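Local coordinates for protein mite allergen Der p 5 (Dermatophagoides pteronyssinus, PDB 3MQ1) that is a dust-mite allergen bound by IgE, of unknown physiological function, that forms homodimers and assembles into larger oligomers in a concentration-dependent manner, at residues F21-Q26 with A44-I49; N28-K33 with A96-I101; M52-R57 with I86-L91. All blocks are in the same frame, centred on the assembly; numbering follows the deposited sequence.

The three contacts join the three long helices 4-32, 36-63 and 71-99 in every pairwise combination. Interaction 1 ties the first helix to the second and is largely buried: apolar side chains meet there, with a polar pair beside them. Interaction 3 joins the second helix to the third nearest the centre of the chain, combining an apolar centre with a network of charges. The two touch through Leu91, which packs against Ile49, so their apolar parts are continuous. Interaction 2 joins the first helix to the third at the far end, where helices give way to loop and a salt bridge lies beside apolar packing. Interactions 1 and 3 also border the second subunit; interaction 2 does not.

Interaction 1. Residues F21-Q26 with A44-I49; sequences FYLQEQ and AEMDTI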
loop_
_atom_site.group_PDB
_atom_site.type_symbol
_atom_site.label_atom_id
_atom_site.label_comp_id
_atom_site.label_asym_id
_atom_site.label_seq_id
_atom_site.Cartn_x
_atom_site.Cartn_y
_atom_site.Cartn_z
ATOM N N PHE B 21 1.297 5.999 -32.506
ATOM C CA PHE B 21 0.978 7.373 -32.869
ATOM C C PHE B 21 0.595 7.463 -34.342
ATOM O O PHE B 21 -0.373 8.133 -34.704
ATOM C CB PHE B 21 2.155 8.307 -32.572
ATOM C CG PHE B 21 2.342 8.603 -31.112
ATOM C CD1 PHE B 21 1.498 9.485 -30.458
ATOM C CD2 PHE B 21 3.369 8.010 -30.396
ATOM C CE1 PHE B 21 1.669 9.763 -29.114
ATOM C CE2 PHE B 21 3.544 8.284 -29.054
ATOM C CZ PHE B 21 2.694 9.162 -28.412
ATOM N N TYR B 22 1.361 6.781 -35.188
ATOM C CA TYR B 22 1.075 6.731 -36.616
ATOM C C TYR B 22 -0.300 6.119 -36.846
ATOM O O TYR B 22 -1.016 6.502 -37.769
ATOM C CB TYR B 22 2.146 5.918 -37.346
ATOM C CG TYR B 22 2.012 5.931 -38.853
ATOM C CD1 TYR B 22 2.640 6.905 -39.617
ATOM C CD2 TYR B 22 1.262 4.965 -39.512
ATOM C CE1 TYR B 22 2.523 6.920 -40.993
ATOM C CE2 TYR B 22 1.141 4.971 -40.888
ATOM C CZ TYR B 22 1.772 5.951 -41.623
ATOM O OH TYR B 22 1.654 5.961 -42.994
ATOM N N LEU B 23 -0.660 5.164 -35.995
ATOM C CA LEU B 23 -1.974 4.539 -36.050
ATOM C C LEU B 23 -3.049 5.549 -35.666
ATOM O O LEU B 23 -4.076 5.664 -36.335
ATOM C CB LEU B 23 -2.032 3.336 -35.109
ATOM C CG LEU B 23 -3.361 2.584 -35.037
ATOM C CD1 LEU B 23 -3.668 1.914 -36.367
ATOM C CD2 LEU B 23 -3.334 1.560 -33.914
ATOM N N GLN B 24 -2.800 6.278 -34.584
ATOM C CA GLN B 24 -3.727 7.297 -34.107
ATOM C C GLN B 24 -4.031 8.316 -35.200
ATOM O O GLN B 24 -5.168 8.766 -35.343
ATOM C CB GLN B 24 -3.155 8.002 -32.874
ATOM C CG GLN B 24 -4.003 9.158 -32.362
ATOM C CD GLN B 24 -5.352 8.708 -31.836
ATOM O OE1 GLN B 24 -5.588 7.517 -31.631
ATOM N NE2 GLN B 24 -6.246 9.664 -31.610
ATOM N N GLU B 25 -3.009 8.673 -35.970
ATOM C CA GLU B 25 -3.171 9.636 -37.052
ATOM C C GLU B 25 -3.985 9.039 -38.195
ATOM O O GLU B 25 -4.797 9.727 -38.816
ATOM C CB GLU B 25 -1.807 10.113 -37.557
ATOM C CG GLU B 25 -0.907 10.673 -36.466
ATOM C CD GLU B 25 -1.542 11.830 -35.717
ATOM O OE1 GLU B 25 -2.411 12.514 -36.298
ATOM O OE2 GLU B 25 -1.168 12.059 -34.548
ATOM N N GLN B 26 -3.765 7.757 -38.467
ATOM C CA GLN B 26 -4.539 7.044 -39.477
ATOM C C GLN B 26 -6.025 7.106 -39.144
ATOM O O GLN B 26 -6.856 7.380 -40.009
ATOM C CB GLN B 26 -4.088 5.585 -39.567
ATOM C CG GLN B 26 -2.695 5.393 -40.143
ATOM C CD GLN B 26 -2.219 3.957 -40.044
ATOM O OE1 GLN B 26 -2.435 3.290 -39.031
ATOM N NE2 GLN B 26 -1.565 3.475 -41.094
ATOM N N ALA B 44 -7.007 -4.512 -40.330
ATOM C CA ALA B 44 -5.927 -5.490 -40.393
ATOM C C ALA B 44 -4.745 -5.059 -39.529
ATOM O O ALA B 44 -4.102 -5.886 -38.883
ATOM C CB ALA B 44 -5.484 -5.700 -41.833
ATOM N N GLU B 45 -4.466 -3.759 -39.521
ATOM C CA GLU B 45 -3.365 -3.215 -38.735
ATOM C C GLU B 45 -3.608 -3.405 -37.243
ATOM O O GLU B 45 -2.757 -3.935 -36.528
ATOM C CB GLU B 45 -3.166 -1.731 -39.048
ATOM C CG GLU B 45 -2.790 -1.442 -40.491
ATOM C CD GLU B 45 -2.728 0.042 -40.788
ATOM O OE1 GLU B 45 -3.047 0.842 -39.884
ATOM O OE2 GLU B 45 -2.361 0.411 -41.924
ATOM N N MET B 46 -4.774 -2.969 -36.778
ATOM C CA MET B 46 -5.124 -3.080 -35.368
ATOM C C MET B 46 -5.255 -4.539 -34.946
ATOM O O MET B 46 -5.033 -4.879 -33.784
ATOM C CB MET B 46 -6.422 -2.325 -35.075
ATOM C CG MET B 46 -6.369 -0.847 -35.428
ATOM S SD MET B 46 -7.839 0.054 -34.899
ATOM C CE MET B 46 -7.715 -0.116 -33.121
ATOM N N ASP B 47 -5.613 -5.396 -35.896
ATOM C CA ASP B 47 -5.758 -6.821 -35.627
ATOM C C ASP B 47 -4.405 -7.471 -35.357
ATOM O O ASP B 47 -4.244 -8.213 -34.387
ATOM C CB ASP B 47 -6.450 -7.521 -36.797
ATOM N N THR B 48 -3.437 -7.190 -36.223
ATOM C CA THR B 48 -2.103 -7.767 -36.097
ATOM C C THR B 48 -1.473 -7.407 -34.757
ATOM O O THR B 48 -0.910 -8.264 -34.074
ATOM C CB THR B 48 -1.176 -7.301 -37.232
ATOM O OG1 THR B 48 -1.773 -7.607 -38.499
ATOM C CG2 THR B 48 0.175 -7.992 -37.135
ATOM N N ILE B 49 -1.571 -6.135 -34.387
ATOM C CA ILE B 49 -1.046 -5.663 -33.112
ATOM C C ILE B 49 -1.666 -6.432 -31.950
ATOM O O ILE B 49 -0.963 -6.877 -31.043
ATOM C CB ILE B 49 -1.311 -4.160 -32.916
ATOM C CG1 ILE B 49 -0.681 -3.355 -34.054
ATOM C CG2 ILE B 49 -0.777 -3.696 -31.569
ATOM C CD1 ILE B 49 -0.892 -1.863 -33.934
#
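Leu23 and Met46 mark the closest backbone approach of two helical segments, 21-26 and 44-49, with their CA atoms 8.3 Å apart. The axes run nearly antiparallel, at 150° between their N-to-C directions, and come no nearer than 11.7 Å, a wide spacing that long side chains must bridge. Leu23 does most of the apolar work from helix 4-32. With its CG anti to the backbone N (chi1 179°), it sends both methyl branches to the facing helix: CD1 lies 4.0 Å from Met46 CG, and CD2 is 4.2 Å from Ile49 CD1. Leucine and methionine cross at about a right angle, so the branched end of one bears on the chain of the other. Met46 is unbranched and bent at its last torsion, and its CG is the atom that meets the Leu23 methyls; it also touches Glu95 of helix 71-99, while Ile49 reaches Leu91. Toward one side the contact turns polar. Gln26 and Glu45 extend from opposite directions until amide and carboxylate lie almost parallel, their planes 18° apart. Gln26 NE2 gives Glu45 OE2 only a weak hydrogen bond, 3.3 Å long and well bent. The firmer partner of that carboxylate is Lys41, one turn earlier on the same helix, whose amine makes a salt bridge to OE2. Leu23 CD1 also lies 3.7 Å from Glu45 OE1, so the acid is flanked by hydrocarbon as well as by polar groups. Glu45 and Thr48 also pack against Glu73 and Arg66 of the second subunit. Helices 4-32 and 36-63 are thus antiparallel neighbours in a three-helix bundle, and with helix 71-99 touching Met46 and Ile49, these large apolar side chains supply the inner layer such a bundle needs.

Interaction 2. Residues N28-K33 with A96-I101; sequences NHFEEK and ARVKKI
At the edge of the Phe30 ring, in its plane, lies Ile101 CD1, 3.9 Å from Phe30 CE2; Ile101 CG2 is 3.8 Å from Phe30 CE2. Val98 comes to the same ring corner, its CG1 4.2 Å from Phe30 CE2. A chi1 of 172° swings the ring away from its own backbone N and between the helices, where Met38, Lys39 and Ile42 of helix 36-63 also pack against it; a broad, rigid aromatic suits a place shared by three helices. The second flat group, the guanidinium of Arg97, works through its edge. NH1 and NH2 both point at one oxygen, Glu31 OE1, which lies in the guanidinium plane, while the carboxylate is turned 67° from that plane. The shorter arm, Arg97 NH2 to Glu31 OE1 at 2.9 Å, is fairly straight (161°) and arrives nearly along the C-O bond; the NH1 arm, 3.3 Å to the same oxygen, comes from above the carboxylate. NH2 is also held by Glu94, one turn back. Ile101 CD1 lies against the Glu31 CG. The arginine is thus shared by two acids, which probably steadies its charge, and the salt bridge edges an apolar patch near the helix ends.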
loop_
_atom_site.group_PDB
_atom_site.type_symbol
_atom_site.label_atom_id
_atom_site.label_comp_id
_atom_site.label_asym_id
_atom_site.label_seq_id
_atom_site.Cartn_x
_atom_site.Cartn_y
_atom_site.Cartn_z
ATOM N N ASN B 28 -7.493 9.306 -37.294
ATOM C CA ASN B 28 -7.915 10.696 -37.430
ATOM C C ASN B 28 -8.311 11.040 -38.861
ATOM O O ASN B 28 -9.456 11.405 -39.127
ATOM C CB ASN B 28 -6.813 11.642 -36.948
ATOM C CG ASN B 28 -6.527 11.499 -35.467
ATOM O OD1 ASN B 28 -7.187 10.731 -34.766
ATOM N ND2 ASN B 28 -5.541 12.243 -34.980
ATOM N N HIS B 29 -7.357 10.920 -39.779
ATOM C CA HIS B 29 -7.602 11.211 -41.187
ATOM C C HIS B 29 -8.762 10.387 -41.735
ATOM O O HIS B 29 -9.508 10.847 -42.600
ATOM C CB HIS B 29 -6.342 10.959 -42.017
ATOM C CG HIS B 29 -6.564 11.052 -43.493
ATOM N ND1 HIS B 29 -6.627 12.256 -44.163
ATOM C CD2 HIS B 29 -6.736 10.090 -44.432
ATOM C CE1 HIS B 29 -6.830 12.032 -45.449
ATOM N NE2 HIS B 29 -6.900 10.727 -45.638
ATOM N N PHE B 30 -8.906 9.167 -41.229
ATOM C CA PHE B 30 -9.988 8.287 -41.655
ATOM C C PHE B 30 -11.347 8.942 -41.441
ATOM O O PHE B 30 -12.207 8.909 -42.320
ATOM C CB PHE B 30 -9.922 6.953 -40.907
ATOM C CG PHE B 30 -11.103 6.060 -41.155
ATOM C CD1 PHE B 30 -11.145 5.235 -42.267
ATOM C CD2 PHE B 30 -12.171 6.044 -40.274
ATOM C CE1 PHE B 30 -12.232 4.413 -42.496
ATOM C CE2 PHE B 30 -13.261 5.224 -40.498
ATOM C CZ PHE B 30 -13.291 4.407 -41.610
ATOM N N GLU B 31 -11.535 9.541 -40.268
ATOM C CA GLU B 31 -12.791 10.203 -39.938
ATOM C C GLU B 31 -13.080 11.347 -40.904
ATOM O O GLU B 31 -14.229 11.574 -41.286
ATOM C CB GLU B 31 -12.760 10.725 -38.501
ATOM C CG GLU B 31 -12.454 9.661 -37.461
ATOM C CD GLU B 31 -12.475 10.206 -36.047
ATOM O OE1 GLU B 31 -11.901 9.556 -35.149
ATOM O OE2 GLU B 31 -13.066 11.286 -35.834
ATOM N N GLU B 32 -12.032 12.066 -41.295
ATOM C CA GLU B 32 -12.173 13.190 -42.214
ATOM C C GLU B 32 -12.761 12.742 -43.548
ATOM O O GLU B 32 -13.512 13.481 -44.185
ATOM C CB GLU B 32 -10.822 13.871 -42.439
ATOM C CG GLU B 32 -10.178 14.407 -41.171
ATOM C CD GLU B 32 -8.866 15.117 -41.439
ATOM O OE1 GLU B 32 -8.507 15.276 -42.625
ATOM O OE2 GLU B 32 -8.194 15.518 -40.465
ATOM N N LYS B 33 -12.416 11.528 -43.965
ATOM C CA LYS B 33 -12.918 10.976 -45.217
ATOM C C LYS B 33 -12.964 9.452 -45.165
ATOM O O LYS B 33 -12.050 8.782 -45.647
ATOM C CB LYS B 33 -12.053 11.436 -46.392
ATOM N N ALA B 96 -13.649 -0.883 -32.488
ATOM C CA ALA B 96 -15.103 -0.953 -32.547
ATOM C C ALA B 96 -15.685 0.389 -32.972
ATOM O O ALA B 96 -16.567 0.452 -33.828
ATOM C CB ALA B 96 -15.669 -1.378 -31.201
ATOM N N ARG B 97 -15.182 1.462 -32.368
ATOM C CA ARG B 97 -15.626 2.809 -32.705
ATOM C C ARG B 97 -15.306 3.124 -34.163
ATOM O O ARG B 97 -16.058 3.825 -34.837
ATOM C CB ARG B 97 -14.960 3.839 -31.791
ATOM C CG ARG B 97 -15.518 5.247 -31.932
ATOM C CD ARG B 97 -14.684 6.257 -31.159
ATOM N NE ARG B 97 -13.368 6.453 -31.760
ATOM C CZ ARG B 97 -13.102 7.362 -32.692
ATOM N NH1 ARG B 97 -14.063 8.162 -33.134
ATOM N NH2 ARG B 97 -11.875 7.471 -33.185
ATOM N N VAL B 98 -14.183 2.597 -34.640
ATOM C CA VAL B 98 -13.761 2.802 -36.019
ATOM C C VAL B 98 -14.680 2.071 -36.993
ATOM O O VAL B 98 -15.044 2.607 -38.039
ATOM C CB VAL B 98 -12.310 2.328 -36.241
ATOM C CG1 VAL B 98 -11.943 2.408 -37.715
ATOM C CG2 VAL B 98 -11.348 3.152 -35.399
ATOM N N LYS B 99 -15.053 0.846 -36.640
ATOM C CA LYS B 99 -15.920 0.035 -37.488
ATOM C C LYS B 99 -17.324 0.624 -37.590
ATOM O O LYS B 99 -17.936 0.607 -38.658
ATOM C CB LYS B 99 -15.992 -1.403 -36.970
ATOM C CG LYS B 99 -14.678 -2.164 -37.059
ATOM C CD LYS B 99 -14.845 -3.600 -36.590
ATOM C CE LYS B 99 -13.547 -4.380 -36.718
ATOM N NZ LYS B 99 -13.705 -5.792 -36.275
ATOM N N LYS B 100 -17.829 1.146 -36.477
ATOM C CA LYS B 100 -19.175 1.706 -36.438
ATOM C C LYS B 100 -19.228 3.106 -37.043
ATOM O O LYS B 100 -20.111 3.900 -36.718
ATOM C CB LYS B 100 -19.713 1.728 -35.005
ATOM C CG LYS B 100 -18.921 2.611 -34.056
ATOM C CD LYS B 100 -19.521 2.597 -32.659
ATOM N N ILE B 101 -18.277 3.405 -37.922
ATOM C CA ILE B 101 -18.250 4.687 -38.616
ATOM C C ILE B 101 -18.786 4.550 -40.036
ATOM O O ILE B 101 -18.300 3.734 -40.819
ATOM C CB ILE B 101 -16.828 5.281 -38.661
ATOM C CG1 ILE B 101 -16.413 5.771 -37.274
ATOM C CG2 ILE B 101 -16.760 6.424 -39.662
ATOM C CD1 ILE B 101 -15.066 6.460 -37.247
#

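Interaction 3. Residues M52-R57 with I86-L91; sequences MIDGVR and ILERDL
Glu88 crosses from helix 71-99 toward Ile53, and its CB rests 3.7 Å from Ile53 CD1. The chain then runs out extended, sliding past the isoleucine in the opposite direction, with CG anti to the backbone N (chi1 -174°), which carries the carboxylate over to helix 36-63. There OE1 accepts a hydrogen bond from Arg57 NH2 at 2.7 Å, part of a salt bridge; guanidinium and carboxylate planes are only 13° apart, yet the oxygen sits somewhat off the guanidinium plane and the bond is bent. The other oxygen, OE2, lies beside Asp54 OD1. Arg57 probably helps these two acids coexist, since its NH1 bonds Asp54 OD1 at 3.2 Å, reaching its anti lone pair. Arg57 NH2 has a further salt bridge, to Asp85 just before segment 86-91, so one bent arginine serves three acids. Ile53 CD1 points toward Leu87 CG, at 3.7 Å, and Leu91 CD1, at 3.6 Å; its long CG1-CD1 branch reaches these leucines while the beta branch CG2 lies by Glu88 CB. The antiparallel packing of two successive helices, at 154°, is that of a helical hairpin, here part of a three-helix bundle with the charge network at its edge.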
loop_
_atom_site.group_PDB
_atom_site.type_symbol
_atom_site.label_atom_id
_atom_site.label_comp_id
_atom_site.label_asym_id
_atom_site.label_seq_id
_atom_site.Cartn_x
_atom_site.Cartn_y
_atom_site.Cartn_z
ATOM N N MET B 52 -0.262 -9.802 -31.632
ATOM C CA MET B 52 1.058 -9.729 -31.017
ATOM C C MET B 52 0.948 -9.707 -29.498
ATOM O O MET B 52 1.588 -10.501 -28.809
ATOM C CB MET B 52 1.815 -8.492 -31.504
ATOM C CG MET B 52 2.976 -8.093 -30.607
ATOM S SD MET B 52 3.975 -6.756 -31.289
ATOM C CE MET B 52 4.742 -7.591 -32.676
ATOM N N ILE B 53 0.133 -8.791 -28.983
ATOM C CA ILE B 53 -0.079 -8.670 -27.547
ATOM C C ILE B 53 -0.538 -9.994 -26.947
ATOM O O ILE B 53 -0.129 -10.365 -25.848
ATOM C CB ILE B 53 -1.119 -7.584 -27.222
ATOM C CG1 ILE B 53 -0.680 -6.238 -27.801
ATOM C CG2 ILE B 53 -1.329 -7.481 -25.721
ATOM C CD1 ILE B 53 -1.633 -5.105 -27.493
ATOM N N ASP B 54 -1.396 -10.700 -27.678
ATOM C CA ASP B 54 -1.866 -12.013 -27.253
ATOM C C ASP B 54 -0.701 -12.981 -27.106
ATOM O O ASP B 54 -0.535 -13.617 -26.065
ATOM C CB ASP B 54 -2.879 -12.572 -28.256
ATOM C CG ASP B 54 -4.226 -11.885 -28.173
ATOM O OD1 ASP B 54 -4.523 -11.283 -27.119
ATOM O OD2 ASP B 54 -4.992 -11.955 -29.157
ATOM N N GLY B 55 0.104 -13.088 -28.158
ATOM C CA GLY B 55 1.244 -13.987 -28.161
ATOM C C GLY B 55 2.236 -13.668 -27.063
ATOM O O GLY B 55 2.670 -14.557 -26.328
ATOM N N VAL B 56 2.596 -12.394 -26.951
ATOM C CA VAL B 56 3.547 -11.948 -25.939
ATOM C C VAL B 56 3.062 -12.289 -24.533
ATOM O O VAL B 56 3.851 -12.689 -23.677
ATOM C CB VAL B 56 3.805 -10.432 -26.036
ATOM C CG1 VAL B 56 4.759 -9.983 -24.940
ATOM C CG2 VAL B 56 4.357 -10.077 -27.408
ATOM N N ARG B 57 1.763 -12.130 -24.299
ATOM C CA ARG B 57 1.181 -12.459 -23.003
ATOM C C ARG B 57 1.400 -13.930 -22.680
ATOM O O ARG B 57 1.813 -14.278 -21.574
ATOM C CB ARG B 57 -0.315 -12.140 -22.977
ATOM C CG ARG B 57 -0.995 -12.536 -21.675
ATOM C CD ARG B 57 -2.504 -12.355 -21.743
ATOM N NE ARG B 57 -2.880 -10.968 -21.992
ATOM C CZ ARG B 57 -3.223 -10.489 -23.182
ATOM N NH1 ARG B 57 -3.242 -11.287 -24.241
ATOM N NH2 ARG B 57 -3.550 -9.211 -23.315
ATOM N N ILE B 86 -3.956 -3.303 -20.905
ATOM C CA ILE B 86 -4.470 -1.957 -21.131
ATOM C C ILE B 86 -4.390 -1.562 -22.602
ATOM O O ILE B 86 -5.376 -1.114 -23.188
ATOM C CB ILE B 86 -3.715 -0.913 -20.287
ATOM C CG1 ILE B 86 -3.919 -1.185 -18.796
ATOM C CG2 ILE B 86 -4.179 0.493 -20.639
ATOM C CD1 ILE B 86 -3.251 -0.173 -17.891
ATOM N N LEU B 87 -3.211 -1.730 -23.191
ATOM C CA LEU B 87 -3.002 -1.405 -24.597
ATOM C C LEU B 87 -4.029 -2.101 -25.481
ATOM O O LEU B 87 -4.714 -1.460 -26.277
ATOM C CB LEU B 87 -1.587 -1.793 -25.031
ATOM C CG LEU B 87 -1.255 -1.587 -26.511
ATOM C CD1 LEU B 87 -1.532 -0.152 -26.931
ATOM C CD2 LEU B 87 0.190 -1.966 -26.795
ATOM N N GLU B 88 -4.132 -3.418 -25.334
ATOM C CA GLU B 88 -5.067 -4.205 -26.130
ATOM C C GLU B 88 -6.508 -3.789 -25.857
ATOM O O GLU B 88 -7.341 -3.777 -26.764
ATOM C CB GLU B 88 -4.888 -5.697 -25.845
ATOM C CG GLU B 88 -5.720 -6.599 -26.740
ATOM C CD GLU B 88 -5.595 -8.062 -26.369
ATOM O OE1 GLU B 88 -5.276 -8.353 -25.198
ATOM O OE2 GLU B 88 -5.820 -8.921 -27.247
ATOM N N ARG B 89 -6.797 -3.452 -24.605
ATOM C CA ARG B 89 -8.132 -3.019 -24.213
ATOM C C ARG B 89 -8.587 -1.829 -25.050
ATOM O O ARG B 89 -9.658 -1.857 -25.656
ATOM C CB ARG B 89 -8.168 -2.661 -22.726
ATOM C CG ARG B 89 -9.518 -2.157 -22.239
ATOM C CD ARG B 89 -9.484 -1.830 -20.753
ATOM N NE ARG B 89 -9.116 -2.992 -19.949
ATOM C CZ ARG B 89 -9.020 -2.983 -18.623
ATOM N NH1 ARG B 89 -9.266 -1.870 -17.944
ATOM N NH2 ARG B 89 -8.678 -4.087 -17.974
ATOM N N ASP B 90 -7.767 -0.784 -25.078
ATOM C CA ASP B 90 -8.078 0.410 -25.853
ATOM C C ASP B 90 -8.135 0.097 -27.344
ATOM O O ASP B 90 -8.946 0.664 -28.074
ATOM C CB ASP B 90 -7.052 1.512 -25.580
ATOM C CG ASP B 90 -7.084 1.993 -24.143
ATOM O OD1 ASP B 90 -7.974 1.552 -23.387
ATOM O OD2 ASP B 90 -6.219 2.813 -23.769
ATOM N N LEU B 91 -7.269 -0.808 -27.788
ATOM C CA LEU B 91 -7.250 -1.227 -29.184
ATOM C C LEU B 91 -8.583 -1.842 -29.590
ATOM O O LEU B 91 -9.187 -1.439 -30.584
ATOM C CB LEU B 91 -6.121 -2.231 -29.428
ATOM C CG LEU B 91 -4.690 -1.701 -29.324
ATOM C CD1 LEU B 91 -3.689 -2.842 -29.416
ATOM C CD2 LEU B 91 -4.423 -0.658 -30.399
#